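Local coordinates for protein polyhedrin (Antheraea mylitta cypovirus 4, PDB 5A9C) that probably forms the crystalline lattice of viral occlusion bodies (polyhedra), the microcrystals in which cypovirus particles are embedded in infected insects, at residues Arg17-Gln20 with Glu21-Arg25; Asp187-Asp190 with Tyr191-Ala195. All blocks are in the same frame, centred on the assembly; numbering follows the deposited sequence.

Contact 1: Arg17-Gln20 with Glu21-Arg25; sequences REQQ and EIITR
Gln-20 and Thr-24, one turn apart on helix 15-29, are joined by three polar links. The first two end on the same carbonyl oxygen: Thr-24 N donates to Gln-20 O at 3.0 Å, and the Thr-24 hydroxyl OG1 donates to Gln-20 O at 2.8 Å. Two bonds, one from backbone and one from side chain, thus hold Gln-20 O from opposite faces of its carbonyl plane. With OG1 beside its own backbone N (chi1 -53°), the hydroxyl is directed toward the preceding turn, on the N-terminal side. The third link is an ordered water, which donates to Thr-24 OG1 at 2.7 Å and accepts from Gln-20 NE2 at 3.1 Å; the bend of the glutamine chain at chi2 (67°) turns its amide toward that water.

Charge pairing joins Arg-17 to Glu-21. The arginine chain runs extended from CG to NE, and the two side chains approach at a slant. Arg-17 NH1 and Glu-21 OE2 form an i to i+4 salt bridge, but its detail is doubtful because these two atoms are modelled too close together.

Ile-23 packs against polar atoms of the preceding turn. Its CG1 rests on Gln-19 O at 3.3 Å, while CG2 of the same isoleucine lies 4.1 Å from Gln-20 NE2. Nearby, Ile-214 of a loop touches the side chains of Gln-20, Glu-21 and Thr-24.

Backbone bonds repeat from Glu-21 N to Arg-17 O (2.8 Å) through Ile-22 N to Glu-18 O and Ile-23 N to Gln-19 O. Before them, Asp-14 OD1 accepts from Arg-17 N near the start of the helix. Together these features describe a regular, largely exposed alpha-helix: the N-terminal helix of this base-domain-deleted polyhedrin, on the molecular surface.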
loop_
_atom_site.group_PDB
_atom_site.type_symbol
_atom_site.label_atom_id
_atom_site.label_comp_id
_atom_site.label_asym_id
_atom_site.label_seq_id
_atom_site.Cartn_x
_atom_site.Cartn_y
_atom_site.Cartn_z
ATOM N N ARG A 17 -16.132 41.084 -14.134
ATOM C CA ARG A 17 -14.919 40.612 -14.781
ATOM C C ARG A 17 -13.835 40.325 -13.747
ATOM O O ARG A 17 -13.189 39.283 -13.787
ATOM C CB ARG A 17 -14.412 41.642 -15.788
ATOM C CG ARG A 17 -13.274 41.134 -16.665
ATOM C CD ARG A 17 -12.620 42.269 -17.437
ATOM N NE ARG A 17 -12.086 41.822 -18.722
ATOM C CZ ARG A 17 -10.929 41.186 -18.875
ATOM N NH1 ARG A 17 -10.175 40.907 -17.821
ATOM N NH2 ARG A 17 -10.527 40.823 -20.085
ATOM N N GLU A 18 -13.641 41.258 -12.820
ATOM C CA GLU A 18 -12.628 41.100 -11.781
ATOM C C GLU A 18 -12.851 39.825 -10.977
ATOM O O GLU A 18 -11.904 39.106 -10.662
ATOM C CB GLU A 18 -12.623 42.306 -10.838
ATOM C CG GLU A 18 -12.240 43.617 -11.498
ATOM C CD GLU A 18 -12.148 44.762 -10.504
ATOM O OE1 GLU A 18 -12.070 44.491 -9.286
ATOM O OE2 GLU A 18 -12.152 45.931 -10.941
ATOM N N GLN A 19 -14.108 39.556 -10.641
ATOM C CA GLN A 19 -14.445 38.372 -9.865
ATOM C C GLN A 19 -14.143 37.103 -10.655
ATOM O O GLN A 19 -13.620 36.130 -10.108
ATOM C CB GLN A 19 -15.914 38.400 -9.448
ATOM C CG GLN A 19 -16.301 37.284 -8.491
ATOM C CD GLN A 19 -17.732 37.400 -8.012
ATOM O OE1 GLN A 19 -18.574 38.001 -8.678
ATOM N NE2 GLN A 19 -18.014 36.831 -6.846
ATOM N N GLN A 20 -14.472 37.116 -11.944
ATOM C CA GLN A 20 -14.173 35.983 -12.809
ATOM C C GLN A 20 -12.660 35.793 -12.928
ATOM O O GLN A 20 -12.174 34.670 -13.036
ATOM C CB GLN A 20 -14.790 36.182 -14.196
ATOM C CG GLN A 20 -14.892 34.902 -15.010
ATOM C CD GLN A 20 -15.873 33.914 -14.412
ATOM O OE1 GLN A 20 -17.043 34.236 -14.198
ATOM N NE2 GLN A 20 -15.401 32.703 -14.134
ATOM N N GLU A 21 -11.924 36.902 -12.916
ATOM C CA GLU A 21 -10.464 36.857 -12.937
ATOM C C GLU A 21 -9.919 36.241 -11.651
ATOM O O GLU A 21 -8.994 35.428 -11.681
ATOM C CB GLU A 21 -9.882 38.257 -13.135
ATOM C CG GLU A 21 -9.999 38.786 -14.556
ATOM C CD GLU A 21 -9.634 40.255 -14.662
ATOM O OE1 GLU A 21 -9.444 40.903 -13.610
ATOM O OE2 GLU A 21 -9.538 40.763 -15.798
ATOM N N ILE A 22 -10.495 36.630 -10.522
ATOM C CA ILE A 22 -10.087 36.071 -9.237
ATOM C C ILE A 22 -10.419 34.585 -9.151
ATOM O O ILE A 22 -9.656 33.805 -8.581
ATOM C CB ILE A 22 -10.737 36.820 -8.063
ATOM C CG1 ILE A 22 -10.139 38.221 -7.951
ATOM C CG2 ILE A 22 -10.523 36.059 -6.765
ATOM C CD1 ILE A 22 -8.647 38.229 -7.697
ATOM N N ILE A 23 -11.558 34.201 -9.720
ATOM C CA ILE A 23 -11.961 32.799 -9.755
ATOM C C ILE A 23 -10.981 31.982 -10.592
ATOM O O ILE A 23 -10.591 30.879 -10.205
ATOM C CB ILE A 23 -13.392 32.636 -10.301
ATOM C CG1 ILE A 23 -14.412 33.072 -9.244
ATOM C CG2 ILE A 23 -13.654 31.193 -10.716
ATOM C CD1 ILE A 23 -15.807 33.238 -9.781
ATOM N N THR A 24 -10.581 32.533 -11.736
ATOM C CA THR A 24 -9.594 31.885 -12.590
ATOM C C THR A 24 -8.277 31.730 -11.833
ATOM O O THR A 24 -7.681 30.657 -11.824
ATOM C CB THR A 24 -9.357 32.676 -13.899
ATOM O OG1 THR A 24 -10.611 32.928 -14.547
ATOM C CG2 THR A 24 -8.461 31.887 -14.845
ATOM N N ARG A 25 -7.836 32.810 -11.193
ATOM C CA ARG A 25 -6.611 32.794 -10.398
ATOM C C ARG A 25 -6.710 31.786 -9.263
ATOM O O ARG A 25 -5.767 31.045 -8.996
ATOM C CB ARG A 25 -6.328 34.180 -9.815
ATOM C CG ARG A 25 -5.967 35.235 -10.841
ATOM C CD ARG A 25 -5.894 36.606 -10.192
ATOM N NE ARG A 25 -5.276 37.593 -11.070
ATOM C CZ ARG A 25 -3.964 37.772 -11.174
ATOM N NH1 ARG A 25 -3.134 37.025 -10.458
ATOM N NH2 ARG A 25 -3.480 38.695 -11.995
HETATM O O HOH W 1 -12.796 31.548 -15.458
#

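Contact 2: Asp187-Asp190 with Tyr191-Ala195; sequences DVID and YAKMA
Lys-193 runs alongside Ile-189 one turn earlier, the two side chains pointing the same way, and its CE comes to 3.5 Å from Ile-189 CG2. The isoleucine belongs to the packed side, where it touches Tyr-199 and Val-207; the exposed lysine follows it from the margin. The lysine CG also lies 3.4 Å from Ile-189 O, the oxygen that takes the Lys-193 backbone N-H with an N-H...O angle of 163°. A bend at chi4 (-69°) sets the direction in which NZ leaves CE, and NZ is hydrogen-bonded to Val-207 O, which ties the helix to strand 206-208.

Also on the packed side, Tyr-191 CB presses close to two carbonyls, 3.2 Å from Asp-187 O and 3.3 Å from Val-188 O. Its CG is anti to the backbone N (chi1 179°), and the ring extends beyond the helix to meet Phe-182 edge-to-face, with OH bonded to Asp-55 OD2. Helix 185-195 thus packs against two sheets of the polyhedrin fold: Val-188 and Tyr-191 face the six-stranded antiparallel sheet, at Phe-43 and Phe-182, whereas Ala-192 joins Ile-189 on the small sheet 199-200/206-208. Tyr-191 also packs on His-103 of the second subunit.

The exposed flank is looser. Asp-190 and Met-194 meet at a slant, with Asp-190 OD2 4.0 Å from Met-194 CG; the methionine CG sits closer to the backbone, 3.4 Å from Asp-190 O.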
loop_
_atom_site.group_PDB
_atom_site.type_symbol
_atom_site.label_atom_id
_atom_site.label_comp_id
_atom_site.label_asym_id
_atom_site.label_seq_id
_atom_site.Cartn_x
_atom_site.Cartn_y
_atom_site.Cartn_z
ATOM N N ASP A 187 -11.796 9.492 -26.584
ATOM C CA ASP A 187 -12.317 9.358 -25.228
ATOM C C ASP A 187 -11.274 9.771 -24.191
ATOM O O ASP A 187 -11.595 10.435 -23.202
ATOM C CB ASP A 187 -12.774 7.922 -24.967
ATOM C CG ASP A 187 -13.976 7.530 -25.805
ATOM O OD1 ASP A 187 -14.805 8.412 -26.107
ATOM O OD2 ASP A 187 -14.092 6.338 -26.158
ATOM N N VAL A 188 -10.029 9.372 -24.418
ATOM C CA VAL A 188 -8.941 9.759 -23.529
ATOM C C VAL A 188 -8.805 11.273 -23.520
ATOM O O VAL A 188 -8.710 11.894 -22.466
ATOM C CB VAL A 188 -7.597 9.151 -23.973
ATOM C CG1 VAL A 188 -6.472 9.655 -23.079
ATOM C CG2 VAL A 188 -7.665 7.634 -23.947
ATOM N N ILE A 189 -8.806 11.862 -24.711
ATOM C CA ILE A 189 -8.598 13.297 -24.862
ATOM C C ILE A 189 -9.660 14.128 -24.138
ATOM O O ILE A 189 -9.331 15.071 -23.415
ATOM C CB ILE A 189 -8.535 13.691 -26.349
ATOM C CG1 ILE A 189 -7.318 13.036 -27.010
ATOM C CG2 ILE A 189 -8.487 15.204 -26.501
ATOM C CD1 ILE A 189 -7.317 13.114 -28.522
ATOM N N ASP A 190 -10.928 13.780 -24.321
ATOM C CA ASP A 190 -11.995 14.546 -23.681
ATOM C C ASP A 190 -11.994 14.311 -22.175
ATOM O O ASP A 190 -12.334 15.201 -21.399
ATOM C CB ASP A 190 -13.363 14.225 -24.289
ATOM C CG ASP A 190 -14.376 15.333 -24.053
ATOM O OD1 ASP A 190 -14.217 16.420 -24.648
ATOM O OD2 ASP A 190 -15.319 15.128 -23.263
ATOM N N TYR A 191 -11.597 13.113 -21.767
ATOM C CA TYR A 191 -11.433 12.811 -20.351
ATOM C C TYR A 191 -10.392 13.742 -19.734
ATOM O O TYR A 191 -10.619 14.326 -18.674
ATOM C CB TYR A 191 -11.013 11.352 -20.162
ATOM C CG TYR A 191 -10.806 10.961 -18.719
ATOM C CD1 TYR A 191 -11.854 10.461 -17.957
ATOM C CD2 TYR A 191 -9.561 11.091 -18.116
ATOM C CE1 TYR A 191 -11.669 10.103 -16.636
ATOM C CE2 TYR A 191 -9.368 10.737 -16.794
ATOM C CZ TYR A 191 -10.425 10.243 -16.060
ATOM O OH TYR A 191 -10.238 9.888 -14.744
ATOM N N ALA A 192 -9.255 13.880 -20.409
ATOM C CA ALA A 192 -8.160 14.714 -19.925
ATOM C C ALA A 192 -8.544 16.189 -19.865
ATOM O O ALA A 192 -8.211 16.883 -18.907
ATOM C CB ALA A 192 -6.917 14.520 -20.790
ATOM N N LYS A 193 -9.240 16.671 -20.890
ATOM C CA LYS A 193 -9.700 18.058 -20.892
ATOM C C LYS A 193 -10.638 18.344 -19.720
ATOM O O LYS A 193 -10.504 19.360 -19.040
ATOM C CB LYS A 193 -10.401 18.402 -22.209
ATOM C CG LYS A 193 -9.480 18.479 -23.419
ATOM C CD LYS A 193 -10.270 18.857 -24.667
ATOM C CE LYS A 193 -9.517 18.513 -25.947
ATOM N NZ LYS A 193 -8.317 19.364 -26.147
ATOM N N MET A 194 -11.592 17.449 -19.488
ATOM C CA MET A 194 -12.581 17.673 -18.438
ATOM C C MET A 194 -12.019 17.431 -17.039
ATOM O O MET A 194 -12.530 17.971 -16.063
ATOM C CB MET A 194 -13.832 16.823 -18.676
ATOM C CG MET A 194 -14.644 17.235 -19.904
ATOM S SD MET A 194 -15.208 18.957 -19.877
ATOM C CE MET A 194 -13.947 19.757 -20.871
ATOM N N ALA A 195 -10.962 16.627 -16.949
ATOM C CA ALA A 195 -10.299 16.368 -15.674
ATOM C C ALA A 195 -9.202 17.391 -15.378
ATOM O O ALA A 195 -8.585 17.362 -14.308
ATOM C CB ALA A 195 -9.725 14.953 -15.648
#

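Overall arrangement
Contacts 1 and 2 are single-helix contacts from separate parts of one chain. Contact 1 comes first, on helix 15-29, which precedes the strands of the main antiparallel sheet; contact 2 follows on helix 185-195, just after the edge strand 176-182. Their centres are 24 Å apart and their nearest atoms about 13 Å, so they do not touch. Contact 1 lies about 27 Å from the centre of the chain, against 14 Å for contact 2. The outlying helix is a surface element, whereas 185-195 belongs to the body of the subunit and reaches a second copy. Both touch crystal neighbours, consistent with a protein built to form microcrystals.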